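Local structure of pyruvate kinase (Pseudomonas aeruginosa, 6QXL) at residues Pro390-Arg395 / Phe418-Glu422; Gly376-Ile380 / Ser399-Tyr403; Ser348-Leu352 / Met368-His373; Val306-Thr310 / His342-Gln346; Leu22-Ile26 / Leu55-His59. The protein probably catalyses the last step of glycolysis, interconverting phosphoenolpyruvate plus ADP and pyruvate plus ATP, and here binds magnesium and the sugar phosphate glucose-6-phosphate. One frame throughout, in Å; residues are numbered along the deposited sequence.

Contact 1: residues Pro390-Arg395 / Phe418-Glu422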
# COMPACT_ATOMS: atom_id res chain seq x y z
N PRO A 390 24.54 16.75 0.27
CA PRO A 390 23.50 16.96 1.30
C PRO A 390 22.20 17.57 0.73
O PRO A 390 21.16 17.45 1.35
CB PRO A 390 24.16 17.87 2.33
CG PRO A 390 25.17 18.61 1.54
CD PRO A 390 25.68 17.66 0.49
N LEU A 391 22.24 18.19 -0.44
CA LEU A 391 21.01 18.54 -1.12
C LEU A 391 20.16 17.31 -1.37
O LEU A 391 18.97 17.31 -1.06
CB LEU A 391 21.31 19.26 -2.43
CG LEU A 391 20.10 19.54 -3.33
CD1 LEU A 391 19.15 20.50 -2.68
CD2 LEU A 391 20.53 20.11 -4.65
N ILE A 392 20.76 16.25 -1.91
CA ILE A 392 20.04 15.02 -2.21
C ILE A 392 19.58 14.37 -0.91
O ILE A 392 18.42 13.99 -0.77
CB ILE A 392 20.89 14.06 -3.01
CG1 ILE A 392 21.42 14.70 -4.31
CG2 ILE A 392 20.12 12.79 -3.34
CD1 ILE A 392 20.38 15.29 -5.22
N MET A 393 20.46 14.27 0.07
CA MET A 393 20.06 13.67 1.34
C MET A 393 18.79 14.32 1.88
O MET A 393 17.87 13.64 2.33
CB MET A 393 21.17 13.76 2.38
CG MET A 393 22.42 12.97 2.04
SD MET A 393 23.62 13.12 3.37
CE MET A 393 24.88 12.01 2.80
N SER A 394 18.71 15.65 1.79
CA SER A 394 17.65 16.39 2.44
C SER A 394 16.33 16.39 1.66
O SER A 394 15.33 16.88 2.16
CB SER A 394 18.12 17.81 2.73
OG SER A 394 18.47 18.48 1.55
N ARG A 395 16.33 15.84 0.44
CA ARG A 395 15.07 15.56 -0.26
C ARG A 395 14.27 14.42 0.36
O ARG A 395 13.12 14.25 0.03
CB ARG A 395 15.30 15.21 -1.72
CG ARG A 395 16.09 16.19 -2.57
CD ARG A 395 15.62 17.61 -2.48
NE ARG A 395 16.09 18.23 -1.24
CZ ARG A 395 15.60 19.35 -0.73
NH1 ARG A 395 14.60 19.99 -1.34
NH2 ARG A 395 16.10 19.80 0.41
N PHE A 418 18.76 24.55 3.14
CA PHE A 418 18.39 23.15 2.97
C PHE A 418 17.74 22.63 4.26
O PHE A 418 18.33 22.72 5.33
CB PHE A 418 19.62 22.27 2.69
CG PHE A 418 20.34 22.55 1.40
CD1 PHE A 418 19.98 23.58 0.54
CD2 PHE A 418 21.41 21.76 1.05
CE1 PHE A 418 20.67 23.79 -0.64
CE2 PHE A 418 22.12 21.97 -0.13
CZ PHE A 418 21.74 23.00 -0.98
N ARG A 419 16.56 22.05 4.15
CA ARG A 419 15.89 21.55 5.33
C ARG A 419 16.72 20.46 6.03
O ARG A 419 17.13 19.50 5.39
CB ARG A 419 14.51 20.99 4.99
CG ARG A 419 13.75 20.44 6.20
CD ARG A 419 12.32 20.17 5.85
NE ARG A 419 11.61 19.46 6.92
CZ ARG A 419 10.30 19.50 7.11
NH1 ARG A 419 9.53 20.24 6.31
NH2 ARG A 419 9.75 18.83 8.11
N GLY A 420 16.92 20.62 7.33
CA GLY A 420 17.57 19.62 8.16
C GLY A 420 19.11 19.62 8.09
O GLY A 420 19.73 18.78 8.74
N VAL A 421 19.71 20.53 7.33
CA VAL A 421 21.14 20.54 7.13
C VAL A 421 21.80 21.66 7.97
O VAL A 421 21.33 22.78 7.96
CB VAL A 421 21.49 20.76 5.66
CG1 VAL A 421 23.00 20.70 5.45
CG2 VAL A 421 20.79 19.73 4.81
N GLU A 422 22.87 21.32 8.68
CA GLU A 422 23.67 22.30 9.41
C GLU A 422 25.07 22.32 8.83
O GLU A 422 25.59 21.30 8.38
CB GLU A 422 23.72 21.97 10.90
CG GLU A 422 22.40 22.17 11.65
CD GLU A 422 22.27 21.44 13.00
OE1 GLU A 422 23.07 21.81 13.88
OE2 GLU A 422 21.34 20.59 13.17
O HOH W 1 15.20 17.28 4.86
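Pro390, in the first turn of helix 388-394, meets Val421 at the start of strand 421-425: its CB lies 4.4 Å from Val421 CG1, a loose apolar touch. The same side chain lies about 4 Å from the bound glucose-6-phosphate. Leu391 carries the main packing with Phe418. Its CB sits 3.6 Å from Phe418 CE2, and its CD1 hangs over one face of the ring, 4.1 Å from the centroid and 16° off the normal, a CH-pi contact. The leucine branch reaches that face because CG stands anti to the backbone N (chi1 173°), and the two side chains cross at roughly a right angle. This is the helix of a beta-alpha-beta unit in the C-terminal alpha/beta domain laid against strand 421-425, outermost in the sheet within this chain; Phe418 to Val421 form the type II turn that leads into that strand, with Gly420 at positive phi. Ser394 comes next, one turn on. Its CB presses on Arg419 O at 3.3 Å and on the CG2 branch of Val421 at 3.9 Å, while its hydroxyl faces back to the helix, near the carbonyl oxygens of Pro390 and Leu391. A water ties the two backbones together by donating to both Ser394 O and Arg419 O. At the helix end Arg395 folds back: NH2 gives Ser394 OG a nearly straight bond of 2.9 Å (170°), lying in the guanidinium plane, and NE donates to Leu391 O. NH2 also forms a salt bridge to Asp311, whose carboxylate accepts from Arg419 N as well.

Contact 2: residues Gly376-Ile380 / Ser399-Tyr403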
# COMPACT_ATOMS: atom_id res chain seq x y z
N GLY A 376 20.29 3.75 16.08
CA GLY A 376 21.55 4.10 16.70
C GLY A 376 22.30 5.23 16.01
O GLY A 376 23.16 5.87 16.63
N ILE A 377 22.00 5.47 14.73
CA ILE A 377 22.60 6.56 13.99
C ILE A 377 21.99 7.89 14.43
O ILE A 377 20.80 8.07 14.33
CB ILE A 377 22.45 6.37 12.48
CG1 ILE A 377 23.36 5.23 12.04
CG2 ILE A 377 22.81 7.65 11.72
CD1 ILE A 377 22.98 4.62 10.71
N LYS A 378 22.84 8.79 14.91
CA LYS A 378 22.40 10.06 15.45
C LYS A 378 22.79 11.24 14.59
O LYS A 378 22.37 12.36 14.88
CB LYS A 378 22.99 10.26 16.85
CG LYS A 378 22.63 9.17 17.86
CD LYS A 378 21.15 9.10 18.19
CE LYS A 378 20.93 8.03 19.24
NZ LYS A 378 19.52 7.62 19.30
N ALA A 379 23.59 11.02 13.55
CA ALA A 379 23.98 12.11 12.67
C ALA A 379 24.57 11.60 11.38
O ALA A 379 25.00 10.48 11.31
CB ALA A 379 24.97 13.05 13.37
N ILE A 380 24.57 12.45 10.37
CA ILE A 380 25.20 12.16 9.10
C ILE A 380 26.26 13.20 8.83
O ILE A 380 25.96 14.38 8.73
CB ILE A 380 24.18 12.16 7.96
CG1 ILE A 380 23.12 11.08 8.21
CG2 ILE A 380 24.90 12.00 6.62
CD1 ILE A 380 22.14 10.93 7.11
N SER A 399 14.19 12.61 10.31
CA SER A 399 14.52 13.52 11.41
C SER A 399 16.00 13.47 11.84
O SER A 399 16.37 14.08 12.83
CB SER A 399 13.61 13.22 12.59
OG SER A 399 13.80 11.91 13.02
N VAL A 400 16.85 12.77 11.08
CA VAL A 400 18.26 12.66 11.43
C VAL A 400 19.00 13.94 11.00
O VAL A 400 18.81 14.40 9.87
CB VAL A 400 18.91 11.44 10.75
CG1 VAL A 400 19.16 11.66 9.24
CG2 VAL A 400 20.24 11.13 11.43
N PRO A 401 19.83 14.52 11.87
CA PRO A 401 20.61 15.70 11.47
C PRO A 401 21.61 15.43 10.37
O PRO A 401 22.38 14.47 10.45
CB PRO A 401 21.34 16.08 12.75
CG PRO A 401 20.57 15.46 13.85
CD PRO A 401 19.95 14.23 13.31
N ILE A 402 21.57 16.24 9.33
CA ILE A 402 22.52 16.18 8.23
C ILE A 402 23.52 17.32 8.37
O ILE A 402 23.16 18.50 8.34
CB ILE A 402 21.78 16.32 6.89
CG1 ILE A 402 20.75 15.20 6.76
CG2 ILE A 402 22.78 16.32 5.73
CD1 ILE A 402 19.82 15.34 5.57
N TYR A 403 24.80 16.98 8.53
CA TYR A 403 25.87 17.98 8.66
C TYR A 403 26.68 18.08 7.39
O TYR A 403 27.27 17.10 6.98
CB TYR A 403 26.74 17.63 9.83
CG TYR A 403 26.00 17.73 11.13
CD1 TYR A 403 25.81 18.95 11.75
CD2 TYR A 403 25.47 16.60 11.74
CE1 TYR A 403 25.11 19.05 12.95
CE2 TYR A 403 24.79 16.71 12.96
CZ TYR A 403 24.62 17.93 13.54
OH TYR A 403 23.95 18.02 14.71
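Val400 turns CG1 into the position between its backbone N and carbonyl carbon (chi1 75°), and Ile380 sets CG1 beside its own N (chi1 -61°) with CD1 extended beyond. Together these torsions bring Val400 CG1 to 3.7 Å from Ile380 CD1, the two side chains crossing at about a right angle. The other valine branch, CG2, points to the backbone of the neighbouring strand: it lies 4.0 Å from Ala379 N and makes a looser touch with Ile377 CG2. Pro401 sets CD 3.4 Å from Lys378 O, on the same backbone. Beyond it the chains pair properly. Ile380 N donates to Pro401 O at 3.0 Å, and Ile380 O accepts from Tyr403 N at 2.9 Å. Ile380 is thus gripped on N and O by the residues flanking Ile402, its bridge partner, and the two isoleucines share one sheet face, where Met393 of helix 388-394 packs on them. Ala379 and Tyr403 meet away from that helix-covered face: Ala379 CB abuts the edge of the tyrosine ring, 3.7 Å from CE2. Strands 377-383 and 402-406 are joined through helix 388-394, and the contact pairs the starts of these two parallel strands of a beta-alpha-beta crossover in the C-terminal alpha/beta domain of pyruvate kinase.

Contact 3: residues Ser348-Leu352 / Met368-His373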
# COMPACT_ATOMS: atom_id res chain seq x y z
N SER A 348 9.70 7.93 5.54
CA SER A 348 9.89 8.05 4.09
C SER A 348 9.61 6.70 3.39
O SER A 348 9.81 5.63 3.96
CB SER A 348 11.33 8.54 3.77
OG SER A 348 11.57 8.59 2.38
N SER A 349 9.11 6.79 2.16
CA SER A 349 9.04 5.63 1.27
C SER A 349 10.38 5.33 0.53
O SER A 349 10.52 4.30 -0.12
CB SER A 349 7.93 5.83 0.24
OG SER A 349 8.25 6.89 -0.67
N HIS A 350 11.34 6.26 0.63
CA HIS A 350 12.70 6.08 0.13
C HIS A 350 12.82 5.84 -1.37
O HIS A 350 13.74 5.15 -1.83
CB HIS A 350 13.49 5.04 0.93
CG HIS A 350 13.69 5.42 2.37
ND1 HIS A 350 14.68 6.28 2.83
CD2 HIS A 350 12.95 5.10 3.44
CE1 HIS A 350 14.53 6.44 4.11
NE2 HIS A 350 13.51 5.73 4.54
N ARG A 351 11.88 6.43 -2.11
CA ARG A 351 11.85 6.32 -3.57
C ARG A 351 11.88 4.88 -4.08
O ARG A 351 12.47 4.60 -5.14
CB ARG A 351 12.97 7.19 -4.16
CG ARG A 351 12.84 8.66 -3.77
CD ARG A 351 13.94 9.51 -4.37
NE ARG A 351 13.65 10.95 -4.28
CZ ARG A 351 14.44 11.92 -4.74
NH1 ARG A 351 15.61 11.62 -5.32
NH2 ARG A 351 14.06 13.19 -4.64
N LEU A 352 11.24 3.97 -3.33
CA LEU A 352 11.13 2.56 -3.73
C LEU A 352 10.53 2.42 -5.12
O LEU A 352 9.59 3.14 -5.48
CB LEU A 352 10.31 1.73 -2.74
CG LEU A 352 11.09 0.75 -1.87
CD1 LEU A 352 12.18 1.38 -1.02
CD2 LEU A 352 10.10 0.06 -0.94
N MET A 368 20.27 7.97 3.69
CA MET A 368 18.97 8.29 4.31
C MET A 368 18.20 7.02 4.65
O MET A 368 17.65 6.90 5.75
CB MET A 368 18.16 9.21 3.43
CG MET A 368 18.83 10.56 3.22
SD MET A 368 19.44 11.34 4.72
CE MET A 368 17.91 11.82 5.51
N TYR A 369 18.22 6.05 3.73
CA TYR A 369 17.66 4.73 4.02
C TYR A 369 18.29 4.13 5.27
O TYR A 369 17.59 3.69 6.18
CB TYR A 369 17.86 3.80 2.85
CG TYR A 369 17.52 2.35 3.11
CD1 TYR A 369 16.19 1.91 3.05
CD2 TYR A 369 18.51 1.42 3.39
CE1 TYR A 369 15.89 0.58 3.25
CE2 TYR A 369 18.20 0.08 3.56
CZ TYR A 369 16.89 -0.33 3.49
OH TYR A 369 16.60 -1.66 3.66
N THR A 370 19.61 4.12 5.33
CA THR A 370 20.28 3.51 6.46
C THR A 370 19.94 4.23 7.77
O THR A 370 19.62 3.59 8.77
CB THR A 370 21.80 3.49 6.25
OG1 THR A 370 22.07 2.77 5.05
CG2 THR A 370 22.50 2.82 7.39
N ALA A 371 20.01 5.55 7.75
CA ALA A 371 19.76 6.35 8.96
C ALA A 371 18.33 6.21 9.46
O ALA A 371 18.10 6.10 10.66
CB ALA A 371 20.09 7.80 8.73
N ASN A 372 17.38 6.18 8.53
CA ASN A 372 15.98 6.02 8.93
C ASN A 372 15.66 4.66 9.51
O ASN A 372 14.62 4.53 10.12
CB ASN A 372 15.03 6.32 7.76
CG ASN A 372 14.73 7.81 7.63
OD1 ASN A 372 15.30 8.65 8.31
ND2 ASN A 372 13.83 8.12 6.74
N HIS A 373 16.51 3.65 9.32
CA HIS A 373 16.22 2.31 9.84
C HIS A 373 17.13 1.82 10.95
O HIS A 373 16.71 0.95 11.69
CB HIS A 373 16.19 1.32 8.70
CG HIS A 373 15.06 1.57 7.74
ND1 HIS A 373 15.19 2.40 6.66
CD2 HIS A 373 13.78 1.12 7.71
CE1 HIS A 373 14.05 2.44 5.99
NE2 HIS A 373 13.17 1.70 6.63
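His350 belongs to an irregular loop, with a left-handed helical backbone, and faces the last turns of helix 359-373, its CA 6.4 Å from that of Tyr369. The imidazole is the part that reaches across. CG stands beside the backbone N (chi1 -62°), which lays the ring against the helix with ND1 3.6 Å from Tyr369 CA. Tyr369 turns its edge to one face of the imidazole, a T-shaped pair with centroids 5.8 Å apart and planes at 88°. His373 joins from another direction, sliding past His350 with its CE1 3.6 Å from His350 NE2 and the rings oblique to each other, so the three residues form a small aromatic cluster. The loop links helix 325-340, which follows the last barrel strand, to the first helix of the C-terminal domain, and the cluster sits where two subunits of the tetramer meet: Tyr369 stacks on Tyr369 of the second subunit, and its hydroxyl bonds His350 O there. Two bonds within the segments steady the group, one at the His350 backbone and one at the His373 ring. Ser348 OG accepts from His350 N at 2.9 Å, an ST turn, while His373 ND1 donates to Tyr369 O at 2.8 Å, with the acceptor in the ring plane and the bond close to straight (172°). Asn372 lies at the edge of the His350 ring, its ND2 3.2 Å from CE1. Its amide is steeply inclined to the imidazole and is anchored by Ser398 OG at OD1 and by Arg397 O at ND2.

Contact 4: residues Val306-Thr310 / His342-Gln346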
# COMPACT_ATOMS: atom_id res chain seq x y z
N VAL A 306 5.14 23.06 6.69
CA VAL A 306 6.15 22.16 7.21
C VAL A 306 5.77 20.70 6.93
O VAL A 306 6.62 19.90 6.53
CB VAL A 306 6.38 22.40 8.71
CG1 VAL A 306 7.30 21.34 9.29
CG2 VAL A 306 6.97 23.80 8.93
N LEU A 307 4.50 20.35 7.11
CA LEU A 307 4.06 18.99 6.80
C LEU A 307 4.06 18.71 5.30
O LEU A 307 4.34 17.58 4.91
CB LEU A 307 2.70 18.72 7.39
CG LEU A 307 2.58 18.88 8.91
CD1 LEU A 307 1.17 18.61 9.36
CD2 LEU A 307 3.54 18.03 9.69
N ASP A 308 3.82 19.73 4.46
CA ASP A 308 4.02 19.56 3.01
C ASP A 308 5.50 19.29 2.66
O ASP A 308 5.81 18.97 1.51
CB ASP A 308 3.55 20.78 2.22
CG ASP A 308 2.07 21.15 2.42
OD1 ASP A 308 1.23 20.22 2.59
OD2 ASP A 308 1.73 22.38 2.42
N TYR A 309 6.40 19.46 3.64
CA TYR A 309 7.84 19.25 3.47
C TYR A 309 8.52 20.33 2.62
O TYR A 309 9.40 20.06 1.81
CB TYR A 309 8.20 17.81 2.98
CG TYR A 309 9.21 17.19 3.90
CD1 TYR A 309 8.81 16.70 5.16
CD2 TYR A 309 10.57 17.16 3.58
CE1 TYR A 309 9.73 16.17 6.04
CE2 TYR A 309 11.49 16.61 4.46
CZ TYR A 309 11.07 16.13 5.69
OH TYR A 309 11.98 15.61 6.57
N THR A 310 8.13 21.57 2.86
CA THR A 310 8.86 22.72 2.34
C THR A 310 10.23 22.77 3.00
O THR A 310 10.41 22.34 4.14
CB THR A 310 8.06 24.03 2.61
OG1 THR A 310 8.52 25.07 1.74
CG2 THR A 310 8.16 24.48 4.05
N HIS A 342 5.52 15.74 14.34
CA HIS A 342 4.52 14.87 13.71
C HIS A 342 5.20 13.62 13.11
O HIS A 342 6.31 13.71 12.58
CB HIS A 342 3.77 15.63 12.62
CG HIS A 342 2.38 15.11 12.36
ND1 HIS A 342 2.08 14.28 11.29
CD2 HIS A 342 1.21 15.32 13.00
CE1 HIS A 342 0.79 14.01 11.30
NE2 HIS A 342 0.24 14.61 12.34
N PRO A 343 4.54 12.45 13.20
CA PRO A 343 5.09 11.23 12.60
C PRO A 343 5.36 11.27 11.09
O PRO A 343 6.32 10.65 10.64
CB PRO A 343 4.05 10.16 12.93
CG PRO A 343 3.40 10.66 14.18
CD PRO A 343 3.35 12.15 14.03
N THR A 344 4.56 12.00 10.33
CA THR A 344 4.79 12.11 8.88
C THR A 344 6.06 12.91 8.50
O THR A 344 6.53 12.81 7.37
CB THR A 344 3.58 12.72 8.14
OG1 THR A 344 3.37 14.05 8.61
CG2 THR A 344 2.32 11.88 8.36
N SER A 345 6.59 13.70 9.43
CA SER A 345 7.84 14.45 9.17
C SER A 345 9.11 13.59 9.13
O SER A 345 10.11 14.02 8.59
CB SER A 345 8.00 15.62 10.16
OG SER A 345 7.20 16.73 9.73
N GLN A 346 9.04 12.37 9.66
CA GLN A 346 10.22 11.51 9.84
C GLN A 346 10.18 10.19 9.06
O GLN A 346 11.20 9.52 9.00
CB GLN A 346 10.40 11.24 11.34
CG GLN A 346 9.85 12.36 12.23
CD GLN A 346 9.95 12.05 13.71
OE1 GLN A 346 10.33 10.94 14.11
NE2 GLN A 346 9.48 13.00 14.53
O HOH W 2 5.07 15.65 7.10
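Leu307 and Ser345 bring the two backbones closest, CA to CA 6.4 Å, where helix 296-307 ends and the loop after helix 325-340 makes a short, irregular helical bend. The helix stops in a Schellman motif: Tyr309 takes positive phi (72°), and its N bonds back to Val306 O. Leu307 sends CD2 into the bend, 3.8 Å from His342 CB and 3.9 Å from Ser345 OG, crossing the histidine side chain at about a right angle. Tyr309, in cation-pi contact with Arg419 of the C-terminal domain, reaches over with its phenol end. OH donates to Ser345 O at 3.2 Å, nearly in line with the carbonyl, and accepts from Ser398 N. A water bridges the segments too, donating to Leu307 O at 3.0 Å and meeting Thr344 OG1 at 2.8 Å. That threonine oxygen is also hydrogen-bonded to His342 ND1, which ties the imidazole to its own loop. Leu307 CD2 supplies most of the apolar packing; in the polar share the tyrosine hydroxyl engages a carbonyl of the loop, the water a carbonyl at the end of the barrel helix. Donating to Ser345 O while accepting from Ser398 N, the phenol oxygen has both its roles in use.

Contact 5: residues Leu22-Ile26 / Leu55-His59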
# COMPACT_ATOMS: atom_id res chain seq x y z
N LEU A 22 19.03 43.49 13.53
CA LEU A 22 19.66 42.40 12.80
C LEU A 22 20.32 41.40 13.74
O LEU A 22 20.15 40.19 13.59
CB LEU A 22 20.67 42.92 11.79
CG LEU A 22 20.02 43.62 10.60
CD1 LEU A 22 21.07 44.28 9.73
CD2 LEU A 22 19.20 42.66 9.76
N GLU A 23 21.04 41.90 14.74
CA GLU A 23 21.61 40.98 15.72
C GLU A 23 20.51 40.12 16.37
O GLU A 23 20.68 38.91 16.51
CB GLU A 23 22.42 41.73 16.77
CG GLU A 23 23.19 40.80 17.73
CD GLU A 23 24.32 41.47 18.46
OE1 GLU A 23 24.23 42.65 18.83
OE2 GLU A 23 25.34 40.80 18.68
N GLN A 24 19.40 40.73 16.73
CA GLN A 24 18.30 40.00 17.35
C GLN A 24 17.65 38.96 16.42
O GLN A 24 17.23 37.90 16.88
CB GLN A 24 17.26 40.96 17.87
CG GLN A 24 17.61 41.63 19.18
CD GLN A 24 16.56 42.67 19.55
OE1 GLN A 24 16.66 43.86 19.17
NE2 GLN A 24 15.51 42.22 20.22
N LEU A 25 17.56 39.29 15.12
CA LEU A 25 17.05 38.36 14.13
C LEU A 25 17.98 37.16 13.95
O LEU A 25 17.52 36.02 13.82
CB LEU A 25 16.84 39.05 12.78
CG LEU A 25 15.79 40.14 12.63
CD1 LEU A 25 15.86 40.72 11.21
CD2 LEU A 25 14.41 39.61 12.96
N ILE A 26 19.27 37.42 13.92
CA ILE A 26 20.29 36.37 13.84
C ILE A 26 20.15 35.45 15.04
O ILE A 26 20.13 34.22 14.89
CB ILE A 26 21.71 36.97 13.76
CG1 ILE A 26 21.76 37.92 12.52
CG2 ILE A 26 22.76 35.90 13.70
CD1 ILE A 26 21.50 37.46 11.20
N LEU A 55 27.43 39.82 11.73
CA LEU A 55 26.70 39.40 12.92
C LEU A 55 26.48 37.89 12.96
O LEU A 55 26.50 37.28 14.04
CB LEU A 55 25.39 40.16 12.99
CG LEU A 55 25.57 41.63 13.33
CD1 LEU A 55 24.34 42.45 12.94
CD2 LEU A 55 25.85 41.81 14.82
N ALA A 56 26.28 37.27 11.80
CA ALA A 56 26.20 35.81 11.75
C ALA A 56 27.51 35.19 12.24
O ALA A 56 27.50 34.37 13.18
CB ALA A 56 25.88 35.32 10.33
N ALA A 57 28.63 35.62 11.65
CA ALA A 57 29.96 35.15 12.09
C ALA A 57 30.18 35.39 13.58
O ALA A 57 30.68 34.51 14.29
CB ALA A 57 31.05 35.80 11.27
N LYS A 58 29.77 36.55 14.07
CA LYS A 58 29.89 36.85 15.49
C LYS A 58 29.24 35.79 16.37
O LYS A 58 29.72 35.52 17.46
CB LYS A 58 29.32 38.23 15.80
CG LYS A 58 29.22 38.57 17.29
CD LYS A 58 28.85 40.01 17.54
CE LYS A 58 28.61 40.27 19.03
NZ LYS A 58 28.04 41.62 19.28
N HIS A 59 28.15 35.19 15.91
CA HIS A 59 27.43 34.19 16.70
C HIS A 59 27.51 32.78 16.15
O HIS A 59 26.72 31.92 16.51
CB HIS A 59 25.98 34.62 16.85
CG HIS A 59 25.83 35.90 17.62
ND1 HIS A 59 25.85 35.94 18.99
CD2 HIS A 59 25.71 37.17 17.19
CE1 HIS A 59 25.74 37.20 19.38
NE2 HIS A 59 25.61 37.96 18.31
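Glu23 reaches across from helix 19-28 to the end of helix 42-58, where Lys58 and His59 converge on a single carboxylate oxygen. With CG anti to the backbone N (chi1 -173°) and the chain extended beyond it, OE2 is carried out to both donors. They approach it from different sides. Lys58 NZ arrives on the syn side, 15° out of the carboxylate plane, and makes a salt bridge of 2.9 Å; His59 NE2 takes the anti lone pair, also at 2.9 Å, in a nearly straight bond (168°) with OE2 lying in the imidazole plane. Carboxylate and ring are steeply inclined to each other, and Lys58 CG sits over one face of the imidazole, toward its rim. Beneath this polar group Leu55 points at the other helix and crosses Glu23 at about a right angle. Its methyls divide the work: CD2 touches Glu23 CB at 3.9 Å, and CD1 reaches Leu22 CB at the same distance. Further along, Ile26 lays CG2 against the backbone, 4.0 Å from Ala56 CA. These are neighbouring outer helices of the TIM barrel, following its first two strands. The buried side of their interface is aliphatic and its outer rim charged. Donors on the syn and anti sides of OE2 should restrict the rotation of the carboxylate, which would tend to favour a charged His59, though Lys58 on the same oxygen works against it and the state is not settled.

In the fold
Contact 5 comes first along the chain and stands apart, on the outer helices of the TIM barrel, its centre about 23 Å from that of contact 1 and about 35 Å from contact 3. Contact 4 follows, where barrel helix 296-307 meets the loop leading to the C-terminal domain; contact 3 takes up that loop and packs it on helix 359-373. Contacts 1 and 2 alternate along the chain, about 11 Å apart; helix 388-394 of contact 1 connects the two strands of contact 2, and both reach the same sheet. Contacts 1 to 4 all touch one another, linking barrel, subunit interface and the C-terminal alpha/beta domain, which binds glucose-6-phosphate, with Arg419 bonded to Val306 and Thr310.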